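Local structure of betaine aldehyde dehydrogenase (Staphylococcus aureus subsp. aureus COL, 4QTO) at residues R74-A79 and V173-T178; L195-S200 and E499-K504; L252-G257 and G489-K494. The protein catalyses the NAD-dependent oxidation of betaine aldehyde to glycine betaine, as a tetrameric member of the aldehyde dehydrogenase family. All blocks are in the same frame, centred on the assembly; numbering follows the deposited sequence. Where two conformers were deposited one is given.

Interaction 1 of 3, residues R74-A79 and V173-T178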
loop_
_atom_site.group_PDB
_atom_site.type_symbol
_atom_site.label_atom_id
_atom_site.label_comp_id
_atom_site.label_asym_id
_atom_site.label_seq_id
_atom_site.Cartn_x
_atom_site.Cartn_y
_atom_site.Cartn_z
ATOM N N ARG A 74 2.080 15.194 -36.182
ATOM C CA ARG A 74 3.483 14.789 -36.273
ATOM C C ARG A 74 4.107 14.577 -34.874
ATOM O O ARG A 74 4.865 13.615 -34.652
ATOM C CB ARG A 74 4.318 15.803 -37.095
ATOM C CG ARG A 74 5.676 15.251 -37.469
ATOM C CD ARG A 74 6.394 16.099 -38.516
ATOM N NE ARG A 74 6.880 17.382 -38.027
ATOM C CZ ARG A 74 8.023 17.568 -37.368
ATOM N NH1 ARG A 74 8.814 16.547 -37.050
ATOM N NH2 ARG A 74 8.357 18.788 -37.009
ATOM N N ALA A 75 3.754 15.439 -33.937
ATOM C CA ALA A 75 4.228 15.307 -32.553
ATOM C C ALA A 75 3.706 14.037 -31.890
ATOM O O ALA A 75 4.445 13.302 -31.230
ATOM C CB ALA A 75 3.806 16.492 -31.730
ATOM N N ILE A 76 2.423 13.746 -32.100
ATOM C CA ILE A 76 1.843 12.524 -31.520
ATOM C C ILE A 76 2.514 11.262 -32.111
ATOM O O ILE A 76 2.842 10.298 -31.389
ATOM C CB ILE A 76 0.316 12.510 -31.725
ATOM C CG1 ILE A 76 -0.309 13.577 -30.820
ATOM C CG2 ILE A 76 -0.261 11.127 -31.424
ATOM C CD1 ILE A 76 -1.737 13.888 -31.177
ATOM N N LEU A 77 2.733 11.263 -33.419
ATOM C CA LEU A 77 3.382 10.121 -34.051
ATOM C C LEU A 77 4.825 9.967 -33.570
ATOM O O LEU A 77 5.305 8.852 -33.415
ATOM C CB LEU A 77 3.305 10.208 -35.565
ATOM C CG LEU A 77 1.883 10.075 -36.125
ATOM C CD1 LEU A 77 1.900 10.287 -37.635
ATOM C CD2 LEU A 77 1.256 8.747 -35.783
ATOM N N ALA A 78 5.496 11.075 -33.314
ATOM C CA ALA A 78 6.869 11.028 -32.778
ATOM C C ALA A 78 6.889 10.496 -31.361
ATOM O O ALA A 78 7.771 9.715 -30.998
ATOM C CB ALA A 78 7.512 12.394 -32.825
ATOM N N ALA A 79 5.907 10.912 -30.559
ATOM C CA ALA A 79 5.766 10.413 -29.185
ATOM C C ALA A 79 5.556 8.898 -29.205
ATOM O O ALA A 79 6.119 8.141 -28.396
ATOM C CB ALA A 79 4.622 11.135 -28.499
ATOM N N VAL A 173 1.358 7.051 -24.652
ATOM C CA VAL A 173 1.449 8.379 -25.210
ATOM C C VAL A 173 0.369 9.238 -24.558
ATOM O O VAL A 173 -0.823 8.864 -24.566
ATOM C CB VAL A 173 1.234 8.322 -26.726
ATOM C CG1 VAL A 173 1.076 9.723 -27.311
ATOM C CG2 VAL A 173 2.364 7.588 -27.412
ATOM N N VAL A 174 0.763 10.397 -24.028
ATOM C CA VAL A 174 -0.180 11.264 -23.352
ATOM C C VAL A 174 -0.199 12.655 -23.966
ATOM O O VAL A 174 0.864 13.192 -24.309
ATOM C CB VAL A 174 0.177 11.439 -21.863
ATOM C CG1 VAL A 174 -0.906 12.259 -21.159
ATOM C CG2 VAL A 174 0.363 10.082 -21.194
ATOM N N THR A 175 -1.393 13.220 -24.113
ATOM C CA THR A 175 -1.550 14.605 -24.571
ATOM C C THR A 175 -1.958 15.407 -23.326
ATOM O O THR A 175 -2.739 14.949 -22.469
ATOM C CB THR A 175 -2.485 14.783 -25.744
ATOM O OG1 THR A 175 -3.752 14.251 -25.416
ATOM C CG2 THR A 175 -1.905 14.102 -26.981
ATOM N N GLN A 176 -1.412 16.613 -23.220
ATOM C CA GLN A 176 -1.534 17.417 -22.021
ATOM C C GLN A 176 -1.870 18.844 -22.440
ATOM O O GLN A 176 -1.109 19.451 -23.194
ATOM C CB GLN A 176 -0.234 17.364 -21.223
ATOM C CG GLN A 176 0.135 15.946 -20.780
ATOM C CD GLN A 176 1.493 15.829 -20.131
ATOM O OE1 GLN A 176 2.436 16.511 -20.494
ATOM N NE2 GLN A 176 1.587 14.921 -19.168
ATOM N N ILE A 177 -2.979 19.364 -21.941
ATOM C CA ILE A 177 -3.486 20.712 -22.337
ATOM C C ILE A 177 -3.682 21.497 -21.056
ATOM O O ILE A 177 -4.410 21.070 -20.159
ATOM C CB ILE A 177 -4.792 20.590 -23.138
ATOM C CG1 ILE A 177 -4.531 19.801 -24.428
ATOM C CG2 ILE A 177 -5.358 21.959 -23.417
ATOM C CD1 ILE A 177 -5.796 19.378 -25.157
ATOM N N THR A 178 -2.956 22.613 -20.932
ATOM C CA THR A 178 -2.924 23.398 -19.718
ATOM C C THR A 178 -3.599 24.769 -19.853
ATOM O O THR A 178 -3.782 25.286 -20.971
ATOM C CB THR A 178 -1.464 23.566 -19.253
ATOM O OG1 THR A 178 -0.683 23.987 -20.374
ATOM C CG2 THR A 178 -0.896 22.251 -18.779
#
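In the Rossmann-type sheet expected to bind the coenzyme in aldehyde dehydrogenases, helix 69-85 lies over one face of strand 162-177, and Ile76 and Ala79 meet Val173 and Thr175 there. Ile76 and Ala79, about one turn apart on the helix, face two residues that project on the same face of the strand. The short segments run closer to antiparallel than to perpendicular, at 145°, with axes 8.8 Å apart at their closest. The backbones come nearest at Ala79 and Val173, whose CA atoms lie 6.2 Å from each other, consistent with the small alanine side chain between them. Val173 uses both of its branches: CG1 rests 4.0 Å from Ala79 CB, while CG2 sits 3.9 Å from the carbonyl carbon of the same alanine and equally near its oxygen. The valine thus spreads over side chain and main chain together. Farther along the strand, Ile76 CG1 reaches Thr175 CG2 at 4.2 Å, the two side chains passing at a slant. Thr175 separates its two ends cleanly. Its chi1 of 57° sets the methyl opposite the carbonyl carbon and turned to the helix, while OG1 is taken up by a hydrogen bond to the carbonyl of Met244. Apart from the carbonyl group of Ala79, the main touching groups are hydrocarbon; the contact is buried and modest in extent, with 163 Å² lost on the two sides together. Ala79 O hydrogen-bonds Ser200 OG, and Ala75 and Ala79 both touch Val202, so the helix spans strands 162-177 and 200-204. Strand 252-256 flanks 162-177 as its other parallel neighbour.

Interaction 2 of 3, residues L195-S200 and E499-K504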
loop_
_atom_site.group_PDB
_atom_site.type_symbol
_atom_site.label_atom_id
_atom_site.label_comp_id
_atom_site.label_asym_id
_atom_site.label_seq_id
_atom_site.Cartn_x
_atom_site.Cartn_y
_atom_site.Cartn_z
ATOM N N LEU A 195 6.880 11.924 -17.081
ATOM C CA LEU A 195 8.284 11.550 -17.244
ATOM C C LEU A 195 8.729 10.525 -16.227
ATOM O O LEU A 195 9.474 9.610 -16.587
ATOM C CB LEU A 195 9.202 12.776 -17.209
ATOM C CG LEU A 195 9.031 13.727 -18.398
ATOM C CD1 LEU A 195 9.950 14.919 -18.225
ATOM C CD2 LEU A 195 9.322 13.016 -19.709
ATOM N N ALA A 196 8.291 10.668 -14.976
ATOM C CA ALA A 196 8.692 9.706 -13.953
ATOM C C ALA A 196 8.291 8.278 -14.310
ATOM O O ALA A 196 9.058 7.338 -14.003
ATOM C CB ALA A 196 8.113 10.090 -12.613
ATOM N N THR A 197 7.123 8.100 -14.950
ATOM C CA THR A 197 6.620 6.760 -15.255
ATOM C C THR A 197 7.141 6.172 -16.553
ATOM O O THR A 197 6.972 4.985 -16.767
ATOM C CB THR A 197 5.095 6.745 -15.302
ATOM O OG1 THR A 197 4.660 7.693 -16.298
ATOM C CG2 THR A 197 4.491 7.109 -13.967
ATOM N N GLY A 198 7.723 7.000 -17.416
ATOM C CA GLY A 198 8.235 6.526 -18.698
ATOM C C GLY A 198 7.326 6.753 -19.893
ATOM O O GLY A 198 7.573 6.163 -20.967
ATOM N N CYS A 199 6.331 7.635 -19.765
ATOM C CA CYS A 199 5.490 7.968 -20.905
ATOM C C CYS A 199 6.191 8.892 -21.894
ATOM O O CYS A 199 7.239 9.457 -21.593
ATOM C CB CYS A 199 4.238 8.711 -20.416
ATOM S SG CYS A 199 3.121 7.752 -19.386
ATOM N N SER A 200 5.595 9.030 -23.092
ATOM C CA SER A 200 5.985 10.085 -24.023
ATOM C C SER A 200 4.831 11.077 -23.957
ATOM O O SER A 200 3.671 10.672 -23.825
ATOM C CB SER A 200 6.121 9.586 -25.454
ATOM O OG SER A 200 7.211 8.712 -25.575
ATOM N N GLU A 499 -2.448 7.937 -12.823
ATOM C CA GLU A 499 -3.102 8.294 -14.067
ATOM C C GLU A 499 -2.173 7.958 -15.236
ATOM O O GLU A 499 -2.645 7.678 -16.354
ATOM C CB GLU A 499 -3.431 9.781 -14.211
ATOM C CG GLU A 499 -4.383 10.321 -13.162
ATOM C CD GLU A 499 -5.830 9.909 -13.348
ATOM O OE1 GLU A 499 -6.203 9.532 -14.495
ATOM O OE2 GLU A 499 -6.573 9.943 -12.302
ATOM N N TYR A 500 -0.850 7.956 -14.965
ATOM C CA TYR A 500 0.175 7.736 -15.976
ATOM C C TYR A 500 0.684 6.296 -16.035
ATOM O O TYR A 500 1.682 6.023 -16.725
ATOM C CB TYR A 500 1.320 8.753 -15.807
ATOM C CG TYR A 500 0.849 10.168 -16.145
ATOM C CD1 TYR A 500 0.283 11.007 -15.193
ATOM C CD2 TYR A 500 0.929 10.637 -17.443
ATOM C CE1 TYR A 500 -0.231 12.247 -15.542
ATOM C CE2 TYR A 500 0.431 11.875 -17.797
ATOM C CZ TYR A 500 -0.142 12.674 -16.850
ATOM O OH TYR A 500 -0.659 13.915 -17.199
ATOM N N LEU A 501 -0.002 5.392 -15.332
ATOM C CA LEU A 501 0.337 3.994 -15.323
ATOM C C LEU A 501 -0.844 3.170 -15.833
ATOM O O LEU A 501 -2.017 3.598 -15.783
ATOM C CB LEU A 501 0.654 3.527 -13.893
ATOM C CG LEU A 501 1.910 4.173 -13.291
ATOM C CD1 LEU A 501 2.007 3.807 -11.816
ATOM C CD2 LEU A 501 3.132 3.702 -14.042
ATOM N N VAL A 502 -0.515 1.960 -16.271
ATOM C CA VAL A 502 -1.524 0.977 -16.673
ATOM C C VAL A 502 -1.108 -0.355 -16.035
ATOM O O VAL A 502 0.087 -0.660 -15.946
ATOM C CB VAL A 502 -1.665 0.865 -18.190
ATOM C CG1 VAL A 502 -0.361 0.487 -18.874
ATOM C CG2 VAL A 502 -2.809 -0.073 -18.557
ATOM N N SER A 503 -2.095 -1.114 -15.561
ATOM C CA SER A 503 -1.819 -2.414 -14.933
ATOM C C SER A 503 -1.923 -3.540 -15.944
ATOM O O SER A 503 -2.847 -3.584 -16.758
ATOM C CB SER A 503 -2.850 -2.698 -13.844
ATOM O OG SER A 503 -2.737 -1.784 -12.775
ATOM N N LYS A 504 -0.999 -4.488 -15.831
ATOM C CA LYS A 504 -1.021 -5.690 -16.628
ATOM C C LYS A 504 -0.871 -6.899 -15.699
ATOM O O LYS A 504 0.079 -7.000 -14.936
ATOM C CB LYS A 504 0.116 -5.713 -17.668
ATOM C CG LYS A 504 0.288 -7.039 -18.410
ATOM C CD LYS A 504 1.487 -7.024 -19.312
ATOM C CE LYS A 504 1.318 -6.142 -20.539
ATOM N NZ LYS A 504 2.624 -5.965 -21.227
#
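Thr197 OG1 is held by two carbonyl oxygens of its own helix, those of Pro193 and Ala194, which must share its single hydroxyl proton; Tyr500 O of the facing segment is a near neighbour at 3.4 Å from OG1. A chi1 of 58° folds the hydroxyl between the backbone N and the carbonyl carbon, bringing it back over the last helical turn. The same rotation turns the CG2 methyl outward, where it packs 3.7 Å from Leu501 CD2. The two side chains pass at a slant, and Leu501 CD2 also touches Thr197 CB. Tyr500 crosses Thr197 at about a right angle, presenting its CB to OG1 at 3.5 Å before the ring leads off along helix 183-197, over Pro193 and Ala194, to the hydrogen bond between its OH and Gln176 NE2. Gly198 ends that helix in a Schellman motif, and its phi of 99° would bring a CB against the carbonyl oxygen of Thr197. One residue later, Cys199 SG stands at the rim of the Tyr500 ring and not over a face, 5.4 Å from the centroid and 86° off the ring normal, a sulfur-aromatic contact made edge-on. The closest ring atom to SG is Tyr500 CD2, at 4.1 Å, and SG also lies 3.5 Å from Tyr500 O. The facing segment runs into strand 501-509, which pairs antiparallel with strand 162-177 through Tyr500 with Val171 and Val502 with Glu169. Beyond the contact, Ser503 OG binds Glu495 of the second subunit, and Lys504 NZ joins a salt bridge to Glu169 of its own chain with bonds to the carbonyls of Ala458 and Leu461 of the second subunit, in keeping with the oligomerisation arm of the family.

Interaction 3 of 3, residues L252-G257 and G489-K494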
loop_
_atom_site.group_PDB
_atom_site.type_symbol
_atom_site.label_atom_id
_atom_site.label_comp_id
_atom_site.label_asym_id
_atom_site.label_seq_id
_atom_site.Cartn_x
_atom_site.Cartn_y
_atom_site.Cartn_z
ATOM N N LEU A 252 -3.854 8.587 -23.138
ATOM C CA LEU A 252 -4.456 9.417 -22.092
ATOM C C LEU A 252 -4.467 10.857 -22.568
ATOM O O LEU A 252 -3.448 11.360 -23.056
ATOM C CB LEU A 252 -3.632 9.357 -20.794
ATOM C CG LEU A 252 -3.993 10.349 -19.671
ATOM C CD1 LEU A 252 -5.330 10.029 -19.053
ATOM C CD2 LEU A 252 -2.902 10.384 -18.616
ATOM N N VAL A 253 -5.617 11.502 -22.409
ATOM C CA VAL A 253 -5.765 12.939 -22.661
ATOM C C VAL A 253 -5.959 13.572 -21.277
ATOM O O VAL A 253 -6.891 13.211 -20.543
ATOM C CB VAL A 253 -6.998 13.251 -23.520
ATOM C CG1 VAL A 253 -7.116 14.772 -23.710
ATOM C CG2 VAL A 253 -6.912 12.522 -24.825
ATOM N N SER A 254 -5.071 14.487 -20.898
ATOM C CA SER A 254 -5.123 15.182 -19.610
ATOM C C SER A 254 -5.368 16.678 -19.888
ATOM O O SER A 254 -4.485 17.332 -20.428
ATOM C CB SER A 254 -3.848 14.988 -18.803
ATOM O OG SER A 254 -3.949 15.669 -17.559
ATOM N N PHE A 255 -6.513 17.192 -19.475
ATOM C CA PHE A 255 -6.921 18.577 -19.782
ATOM C C PHE A 255 -7.322 19.316 -18.521
ATOM O O PHE A 255 -8.052 18.777 -17.694
ATOM C CB PHE A 255 -8.094 18.547 -20.744
ATOM C CG PHE A 255 -8.759 19.875 -20.939
ATOM C CD1 PHE A 255 -8.290 20.779 -21.882
ATOM C CD2 PHE A 255 -9.848 20.236 -20.162
ATOM C CE1 PHE A 255 -8.901 22.002 -22.044
ATOM C CE2 PHE A 255 -10.474 21.452 -20.343
ATOM C CZ PHE A 255 -9.996 22.337 -21.279
ATOM N N THR A 256 -6.803 20.533 -18.380
ATOM C CA THR A 256 -7.172 21.423 -17.305
ATOM C C THR A 256 -7.645 22.710 -17.993
ATOM O O THR A 256 -6.901 23.279 -18.794
ATOM C CB THR A 256 -5.996 21.687 -16.360
ATOM O OG1 THR A 256 -5.619 20.439 -15.740
ATOM C CG2 THR A 256 -6.398 22.676 -15.278
ATOM N N GLY A 257 -8.875 23.104 -17.715
ATOM C CA GLY A 257 -9.467 24.275 -18.362
ATOM C C GLY A 257 -10.949 24.395 -18.116
ATOM O O GLY A 257 -11.445 23.917 -17.124
ATOM N N GLY A 489 -10.694 12.073 -12.290
ATOM C CA GLY A 489 -9.336 11.721 -11.908
ATOM C C GLY A 489 -8.694 12.681 -10.916
ATOM O O GLY A 489 -9.323 13.578 -10.363
ATOM N N ARG A 490 -7.395 12.446 -10.695
ATOM C CA ARG A 490 -6.663 13.261 -9.771
ATOM C C ARG A 490 -5.275 13.602 -10.331
ATOM O O ARG A 490 -4.700 12.845 -11.107
ATOM C CB ARG A 490 -6.430 12.534 -8.423
ATOM C CG ARG A 490 -7.656 12.328 -7.560
ATOM C CD ARG A 490 -8.181 13.628 -7.020
ATOM N NE ARG A 490 -9.337 13.517 -6.145
ATOM C CZ ARG A 490 -10.601 13.423 -6.590
ATOM N NH1 ARG A 490 -10.862 13.396 -7.902
ATOM N NH2 ARG A 490 -11.597 13.371 -5.742
ATOM N N GLU A 491 -4.777 14.749 -9.910
ATOM C CA GLU A 491 -3.401 15.153 -10.133
ATOM C C GLU A 491 -2.726 15.262 -8.780
ATOM O O GLU A 491 -3.396 15.456 -7.746
ATOM C CB GLU A 491 -3.309 16.430 -10.920
ATOM C CG GLU A 491 -3.756 16.178 -12.361
ATOM C CD GLU A 491 -3.493 17.338 -13.312
ATOM O OE1 GLU A 491 -3.592 18.490 -12.915
ATOM O OE2 GLU A 491 -3.207 17.067 -14.474
ATOM N N LEU A 492 -1.411 15.156 -8.787
ATOM C CA LEU A 492 -0.569 15.147 -7.564
ATOM C C LEU A 492 -0.755 13.854 -6.729
ATOM O O LEU A 492 -1.700 13.080 -6.895
ATOM C CB LEU A 492 -0.773 16.388 -6.670
ATOM C CG LEU A 492 -0.624 17.724 -7.403
ATOM C CD1 LEU A 492 -0.840 18.859 -6.419
ATOM C CD2 LEU A 492 0.714 17.835 -8.124
ATOM N N GLY A 493 0.216 13.636 -5.847
ATOM C CA GLY A 493 0.231 12.454 -4.998
ATOM C C GLY A 493 0.403 11.156 -5.749
ATOM O O GLY A 493 0.672 11.117 -6.953
ATOM N N LYS A 494 0.279 10.051 -5.008
ATOM C CA LYS A 494 0.408 8.751 -5.623
ATOM C C LYS A 494 -0.699 8.494 -6.625
ATOM O O LYS A 494 -0.453 7.906 -7.683
ATOM C CB LYS A 494 0.464 7.670 -4.534
ATOM C CG LYS A 494 1.730 7.781 -3.679
ATOM C CD LYS A 494 1.814 6.702 -2.627
ATOM C CE LYS A 494 3.061 6.914 -1.767
ATOM N NZ LYS A 494 3.273 5.799 -0.781
HETATM O O HOH W 1 -2.617 14.658 -15.413
HETATM O O HOH W 2 -6.448 16.796 -15.529
#
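Glu491 reaches end-on toward one face of strand 252-256, each of its carboxylate oxygens lying nearer to one of two hydroxyls, those of Ser254 and Thr256. The side chain is extended beyond CG (chi2 -171°), which carries the carboxylate across to the strand although the backbones stay well apart: the nearest CA atoms, those of Ser254 and Gly489, are 9.4 Å from each other. Ser254 and Thr256, two residues apart on an extended strand, point to the same side. Their hydroxyls are turned differently, Ser254 OG lying opposite its backbone N (chi1 -179°) and Thr256 OG1 opposite its carbonyl carbon (chi1 -63°). OE2 of Glu491 is 3.5 Å from Ser254 OG, and its OE1 is 4.0 Å from Thr256 OG1, the threonine and glutamate side chains passing at a slant. The closer polar link runs through water 1, which lies 2.7 Å from Ser254 OG and donates to Glu491 OE2 at 2.7 Å. Water 2 makes only weak bonds, donating to Phe255 O and, at 3.4 Å, to Glu491 OE2. The strongest partner of all three side chains is Lys190 of helix 183-197: NZ forms a salt bridge with Glu491 OE2 and hydrogen bonds with Ser254 OG and Thr256 OG1. Trp189 of the same helix packs against Glu491. Next to the glutamate, Arg490 NH2 reaches Ser503 O of the second subunit. The side chain of Thr256 is about 6 Å from the bound diethylene glycol in the active site, so the cluster probably lies close to that pocket. The carboxylate and both hydroxyls share Lys190 NZ, so the lysine and water 1 are likely to fix the carboxylate in place.

In the fold
All three contacts gather round strand 162-177 and its neighbours, and the residues that touch are mostly buried; only Leu501 of interaction 2 is partly exposed. Interaction 1 is a largely apolar helix-on-sheet fit, interaction 2 mixes methyl packing with a sulfur-aromatic contact, and interaction 3, the nearest to the centre of the chain, is polar and bridged by water. The sheet connects 1 and 3 directly through backbone bonds of Ser254 to Thr175 and Ile177. Tyr500 joins all three, packing on Val174 and lying against Ser254. Interaction 3 is nested within the chain loop that interaction 2 closes, and Glu499 bonds the backbone of Arg490 between them.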